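Local coordinates for protein ADP-dependent (S)-NAD(P)H-hydrate dehydratase (Enterococcus faecalis, PDB 2R3B) that probably dehydrates the S-form of hydrated NADH and NADPH at the expense of ADP, repairing these damaged cofactors, at residues Thr210-Thr222 and Ile252-Leu264. Numbering follows the deposited sequence. Where two conformers were deposited one is given.
With EDO (1,2-ethanediol), chain O.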
loop_
_atom_site.group_PDB
_atom_site.type_symbol
_atom_site.label_atom_id
_atom_site.label_comp_id
_atom_site.label_asym_id
_atom_site.label_seq_id
_atom_site.Cartn_x
_atom_site.Cartn_y
_atom_site.Cartn_z
ATOM N N THR B 210 -2.141 -22.926 23.128
ATOM C CA THR B 210 -1.255 -22.123 23.928
ATOM C C THR B 210 -1.640 -22.167 25.408
ATOM O O THR B 210 -2.822 -22.168 25.739
ATOM C CB THR B 210 -1.220 -20.714 23.355
ATOM O OG1 THR B 210 -0.592 -20.781 22.058
ATOM C CG2 THR B 210 -0.465 -19.702 24.257
ATOM N N THR B 211 -0.625 -22.210 26.267
ATOM C CA THR B 211 -0.771 -22.265 27.711
ATOM C C THR B 211 0.002 -21.128 28.325
ATOM O O THR B 211 1.148 -20.856 27.933
ATOM C CB THR B 211 -0.258 -23.609 28.286
ATOM O OG1 THR B 211 -0.782 -24.696 27.501
ATOM C CG2 THR B 211 -0.705 -23.787 29.758
ATOM N N ILE B 212 -0.625 -20.441 29.267
ATOM C CA ILE B 212 0.015 -19.321 29.955
ATOM C C ILE B 212 0.295 -19.684 31.412
ATOM O O ILE B 212 -0.642 -19.927 32.193
ATOM C CB ILE B 212 -0.830 -18.034 29.876
ATOM C CG1 ILE B 212 -1.229 -17.728 28.425
ATOM C CG2 ILE B 212 -0.102 -16.843 30.530
ATOM C CD1 ILE B 212 -2.317 -16.719 28.330
ATOM N N PHE B 213 1.579 -19.707 31.749
ATOM C CA PHE B 213 2.066 -19.960 33.115
ATOM C C PHE B 213 2.430 -18.650 33.786
ATOM O O PHE B 213 3.092 -17.796 33.209
ATOM C CB PHE B 213 3.271 -20.895 33.086
ATOM C CG PHE B 213 2.935 -22.242 32.546
ATOM C CD1 PHE B 213 2.340 -23.182 33.371
ATOM C CD2 PHE B 213 3.125 -22.556 31.212
ATOM C CE1 PHE B 213 1.982 -24.424 32.862
ATOM C CE2 PHE B 213 2.771 -23.794 30.709
ATOM C CZ PHE B 213 2.190 -24.726 31.543
ATOM N N HIS B 214 2.042 -18.526 35.043
ATOM C CA HIS B 214 2.297 -17.328 35.823
ATOM C C HIS B 214 2.133 -17.693 37.314
ATOM O O HIS B 214 2.090 -18.875 37.669
ATOM C CB HIS B 214 1.294 -16.261 35.403
ATOM C CG HIS B 214 -0.130 -16.639 35.671
ATOM N ND1 HIS B 214 -0.909 -15.971 36.593
ATOM C CD2 HIS B 214 -0.915 -17.604 35.141
ATOM C CE1 HIS B 214 -2.112 -16.514 36.624
ATOM N NE2 HIS B 214 -2.147 -17.504 35.749
ATOM N N ALA B 215 2.062 -16.677 38.166
ATOM C CA ALA B 215 1.999 -16.896 39.623
ATOM C C ALA B 215 0.707 -17.552 40.096
ATOM O O ALA B 215 0.683 -18.136 41.178
ATOM C CB ALA B 215 2.255 -15.597 40.366
ATOM N N GLY B 216 -0.333 -17.505 39.275
ATOM C CA GLY B 216 -1.649 -18.092 39.552
ATOM C C GLY B 216 -1.898 -19.372 38.789
ATOM O O GLY B 216 -0.951 -19.987 38.305
ATOM N N GLU B 217 -3.162 -19.809 38.728
ATOM C CA GLU B 217 -3.538 -21.007 37.974
ATOM C C GLU B 217 -3.323 -20.711 36.506
ATOM O O GLU B 217 -3.779 -19.670 36.036
ATOM C CB GLU B 217 -5.022 -21.395 38.160
ATOM C CG GLU B 217 -5.274 -22.145 39.466
ATOM C CD GLU B 217 -6.667 -22.797 39.560
ATOM O OE1 GLU B 217 -7.596 -22.384 38.810
ATOM O OE2 GLU B 217 -6.808 -23.723 40.399
ATOM N N PRO B 218 -2.694 -21.635 35.787
ATOM C CA PRO B 218 -2.423 -21.388 34.379
ATOM C C PRO B 218 -3.693 -21.272 33.556
ATOM O O PRO B 218 -4.727 -21.832 33.912
ATOM C CB PRO B 218 -1.642 -22.616 33.942
ATOM C CG PRO B 218 -1.965 -23.682 34.971
ATOM C CD PRO B 218 -2.202 -22.948 36.226
ATOM N N PHE B 219 -3.593 -20.556 32.437
ATOM C CA PHE B 219 -4.683 -20.424 31.491
ATOM C C PHE B 219 -4.356 -21.307 30.302
ATOM O O PHE B 219 -3.224 -21.311 29.818
ATOM C CB PHE B 219 -4.787 -19.003 30.959
ATOM C CG PHE B 219 -5.006 -17.957 32.012
ATOM C CD1 PHE B 219 -6.277 -17.590 32.390
ATOM C CD2 PHE B 219 -3.934 -17.299 32.573
ATOM C CE1 PHE B 219 -6.477 -16.593 33.336
ATOM C CE2 PHE B 219 -4.134 -16.309 33.518
ATOM C CZ PHE B 219 -5.407 -15.963 33.896
ATOM N N GLN B 220 -5.373 -21.986 29.792
ATOM C CA GLN B 220 -5.246 -22.873 28.654
ATOM C C GLN B 220 -6.095 -22.344 27.519
ATOM O O GLN B 220 -7.305 -22.287 27.645
ATOM C CB GLN B 220 -5.744 -24.265 29.018
ATOM C CG GLN B 220 -5.682 -25.234 27.854
ATOM C CD GLN B 220 -4.281 -25.378 27.316
ATOM O OE1 GLN B 220 -3.391 -25.901 27.983
ATOM N NE2 GLN B 220 -4.069 -24.895 26.109
ATOM N N ASN B 221 -5.463 -21.936 26.412
ATOM C CA ASN B 221 -6.240 -21.450 25.288
ATOM C C ASN B 221 -6.965 -22.615 24.611
ATOM O O ASN B 221 -6.494 -23.752 24.620
ATOM C CB ASN B 221 -5.362 -20.724 24.287
ATOM C CG ASN B 221 -6.160 -19.954 23.277
ATOM O OD1 ASN B 221 -7.261 -19.462 23.558
ATOM N ND2 ASN B 221 -5.598 -19.796 22.110
ATOM N N THR B 222 -8.132 -22.331 24.055
ATOM C CA THR B 222 -8.993 -23.347 23.493
ATOM C C THR B 222 -9.209 -23.163 21.997
ATOM O O THR B 222 -10.054 -23.823 21.405
ATOM C CB THR B 222 -10.349 -23.341 24.197
ATOM O OG1 THR B 222 -10.914 -22.041 24.159
ATOM C CG2 THR B 222 -10.204 -23.794 25.666
ATOM N N ILE B 252 -2.438 -10.853 34.605
ATOM C CA ILE B 252 -2.151 -11.809 33.543
ATOM C C ILE B 252 -3.415 -12.169 32.757
ATOM O O ILE B 252 -3.322 -12.636 31.623
ATOM C CB ILE B 252 -1.337 -13.014 34.051
ATOM C CG1 ILE B 252 -0.139 -12.530 34.900
ATOM C CG2 ILE B 252 -0.830 -13.906 32.878
ATOM C CD1 ILE B 252 0.725 -11.366 34.266
ATOM N N GLU B 253 -4.606 -11.883 33.305
ATOM C CA GLU B 253 -5.830 -12.103 32.552
ATOM C C GLU B 253 -5.817 -11.306 31.237
ATOM O O GLU B 253 -6.373 -11.730 30.216
ATOM C CB GLU B 253 -7.050 -11.681 33.353
ATOM C CG GLU B 253 -7.507 -12.728 34.399
ATOM C CD GLU B 253 -6.695 -12.754 35.701
ATOM O OE1 GLU B 253 -5.825 -11.880 35.952
ATOM O OE2 GLU B 253 -6.955 -13.686 36.497
ATOM N N THR B 254 -5.189 -10.136 31.280
ATOM C CA THR B 254 -5.095 -9.278 30.097
ATOM C C THR B 254 -4.321 -9.973 28.994
ATOM O O THR B 254 -4.703 -9.897 27.856
ATOM C CB THR B 254 -4.499 -7.912 30.474
ATOM O OG1 THR B 254 -5.458 -7.209 31.290
ATOM C CG2 THR B 254 -4.175 -7.073 29.235
ATOM N N ILE B 255 -3.244 -10.652 29.356
ATOM C CA ILE B 255 -2.421 -11.392 28.414
ATOM C C ILE B 255 -3.229 -12.561 27.854
ATOM O O ILE B 255 -3.216 -12.809 26.669
ATOM C CB ILE B 255 -1.094 -11.873 29.078
ATOM C CG1 ILE B 255 -0.268 -10.693 29.597
ATOM C CG2 ILE B 255 -0.239 -12.690 28.074
ATOM C CD1 ILE B 255 0.912 -11.072 30.437
ATOM N N ALA B 256 -3.947 -13.292 28.721
ATOM C CA ALA B 256 -4.816 -14.352 28.277
ATOM C C ALA B 256 -5.887 -13.879 27.291
ATOM O O ALA B 256 -6.229 -14.579 26.340
ATOM C CB ALA B 256 -5.465 -15.037 29.500
ATOM N N GLY B 257 -6.445 -12.694 27.522
ATOM C CA GLY B 257 -7.431 -12.108 26.610
ATOM C C GLY B 257 -6.877 -11.870 25.203
ATOM O O GLY B 257 -7.555 -12.130 24.202
ATOM N N ALA B 258 -5.677 -11.314 25.140
ATOM C CA ALA B 258 -4.935 -11.141 23.893
ATOM C C ALA B 258 -4.736 -12.461 23.140
ATOM O O ALA B 258 -4.992 -12.563 21.933
ATOM C CB ALA B 258 -3.549 -10.440 24.191
ATOM N N VAL B 259 -4.242 -13.469 23.851
ATOM C CA VAL B 259 -4.000 -14.789 23.260
ATOM C C VAL B 259 -5.302 -15.385 22.745
ATOM O O VAL B 259 -5.358 -15.932 21.640
ATOM C CB VAL B 259 -3.338 -15.713 24.316
ATOM C CG1 VAL B 259 -3.320 -17.223 23.873
ATOM C CG2 VAL B 259 -1.946 -15.209 24.638
ATOM N N TYR B 260 -6.377 -15.269 23.526
ATOM C CA TYR B 260 -7.661 -15.796 23.106
ATOM C C TYR B 260 -8.223 -15.090 21.875
ATOM O O TYR B 260 -8.737 -15.729 20.947
ATOM C CB TYR B 260 -8.698 -15.702 24.258
ATOM C CG TYR B 260 -9.990 -16.402 23.877
ATOM C CD1 TYR B 260 -10.069 -17.811 23.867
ATOM C CD2 TYR B 260 -11.089 -15.689 23.443
ATOM C CE1 TYR B 260 -11.236 -18.458 23.470
ATOM C CE2 TYR B 260 -12.259 -16.343 23.044
ATOM C CZ TYR B 260 -12.318 -17.715 23.067
ATOM O OH TYR B 260 -13.493 -18.335 22.671
ATOM N N LEU B 261 -8.179 -13.765 21.875
ATOM C CA LEU B 261 -8.727 -13.003 20.759
ATOM C C LEU B 261 -7.979 -13.315 19.484
ATOM O O LEU B 261 -8.595 -13.492 18.442
ATOM C CB LEU B 261 -8.620 -11.488 21.026
ATOM C CG LEU B 261 -9.263 -10.564 19.995
ATOM C CD1 LEU B 261 -10.720 -10.940 19.778
ATOM C CD2 LEU B 261 -9.058 -9.073 20.413
ATOM N N HIS B 262 -6.651 -13.369 19.554
ATOM C CA HIS B 262 -5.826 -13.727 18.386
ATOM C C HIS B 262 -6.306 -15.031 17.710
ATOM O O HIS B 262 -6.487 -15.077 16.515
ATOM C CB HIS B 262 -4.377 -13.818 18.844
ATOM C CG HIS B 262 -3.397 -14.307 17.829
ATOM N ND1 HIS B 262 -2.840 -15.571 17.895
ATOM C CD2 HIS B 262 -2.776 -13.672 16.799
ATOM C CE1 HIS B 262 -1.962 -15.711 16.917
ATOM N NE2 HIS B 262 -1.903 -14.577 16.238
ATOM N N SER B 263 -6.508 -16.072 18.513
ATOM C CA SER B 263 -6.961 -17.358 17.981
ATOM C C SER B 263 -8.457 -17.380 17.618
ATOM O O SER B 263 -8.858 -18.147 16.736
ATOM C CB SER B 263 -6.609 -18.473 18.957
ATOM O OG SER B 263 -7.242 -18.269 20.195
ATOM N N LEU B 264 -9.296 -16.584 18.284
ATOM C CA LEU B 264 -10.720 -16.510 17.944
ATOM C C LEU B 264 -10.885 -15.947 16.558
ATOM O O LEU B 264 -11.599 -16.477 15.710
ATOM C CB LEU B 264 -11.501 -15.635 18.933
ATOM C CG LEU B 264 -12.982 -15.378 18.643
ATOM C CD1 LEU B 264 -13.757 -16.696 18.809
ATOM C CD2 LEU B 264 -13.527 -14.336 19.565
HETATM C C1 EDO O . 4.942 -13.161 36.986
HETATM O O1 EDO O . 4.419 -11.954 37.545
HETATM C C2 EDO O . 3.790 -14.082 36.621
HETATM O O2 EDO O . 2.714 -13.801 37.544
HETATM O O HOH W 1 -13.238 -21.305 22.830
#
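N221 reaches across to V259, Y260 and S263 on one face of helix 252-264. CB and then CG lie against V259 CG1. OD1 comes 3.3 Å from Y260 CD1, at the rim of a ring whose plane stands roughly perpendicular to the amide. ND2 makes the single direct hydrogen bond between the segments, 2.9 Å to S263 OG; an N-H...O angle of 170° makes it nearly straight, and the acceptor lies in the amide plane. S263 OG in turn donates a hydrogen bond to Y260 O, a carbonyl that also accepts from L264 N, so the serine links the amide to the helix backbone. With CG anti to the backbone N, the amide extends to the helix. S263 and I252 were each modelled in two conformers, and their side-chain contacts are described for one copy only.

Further along, the contact is largely apolar. I212 CD1 rests on A256, 3.8 Å from its CB, and also meets V259 CG2. F219 offers a face to the same methyl: A256 CB sits 4.0 Å from the ring centroid and 14° off the normal, evidence for a CH-pi contact, while E253 OE2 approaches the ring edge. H214 likewise takes I252 CG2 over one face; its NE2 donates a bent hydrogen bond to E217 O across the turn, which may restrict rotation of the imidazole. At the other end, a water joins T222 OG1 to Y260 OH, and T222 OG1 is also bonded to L23 O.

The hairpin strands 211-213 and 219-220 thus pack on the 252-264 part of helix 252-269, nearly antiparallel (167°) to strand 211-213, in this ribokinase-like fold. Strand 202-205 flanks 211-213 in the sheet and also touches the helix through I252 and I255, strand 21-22 borders 219-220, and helix 25-31 packs against Y260 and L261.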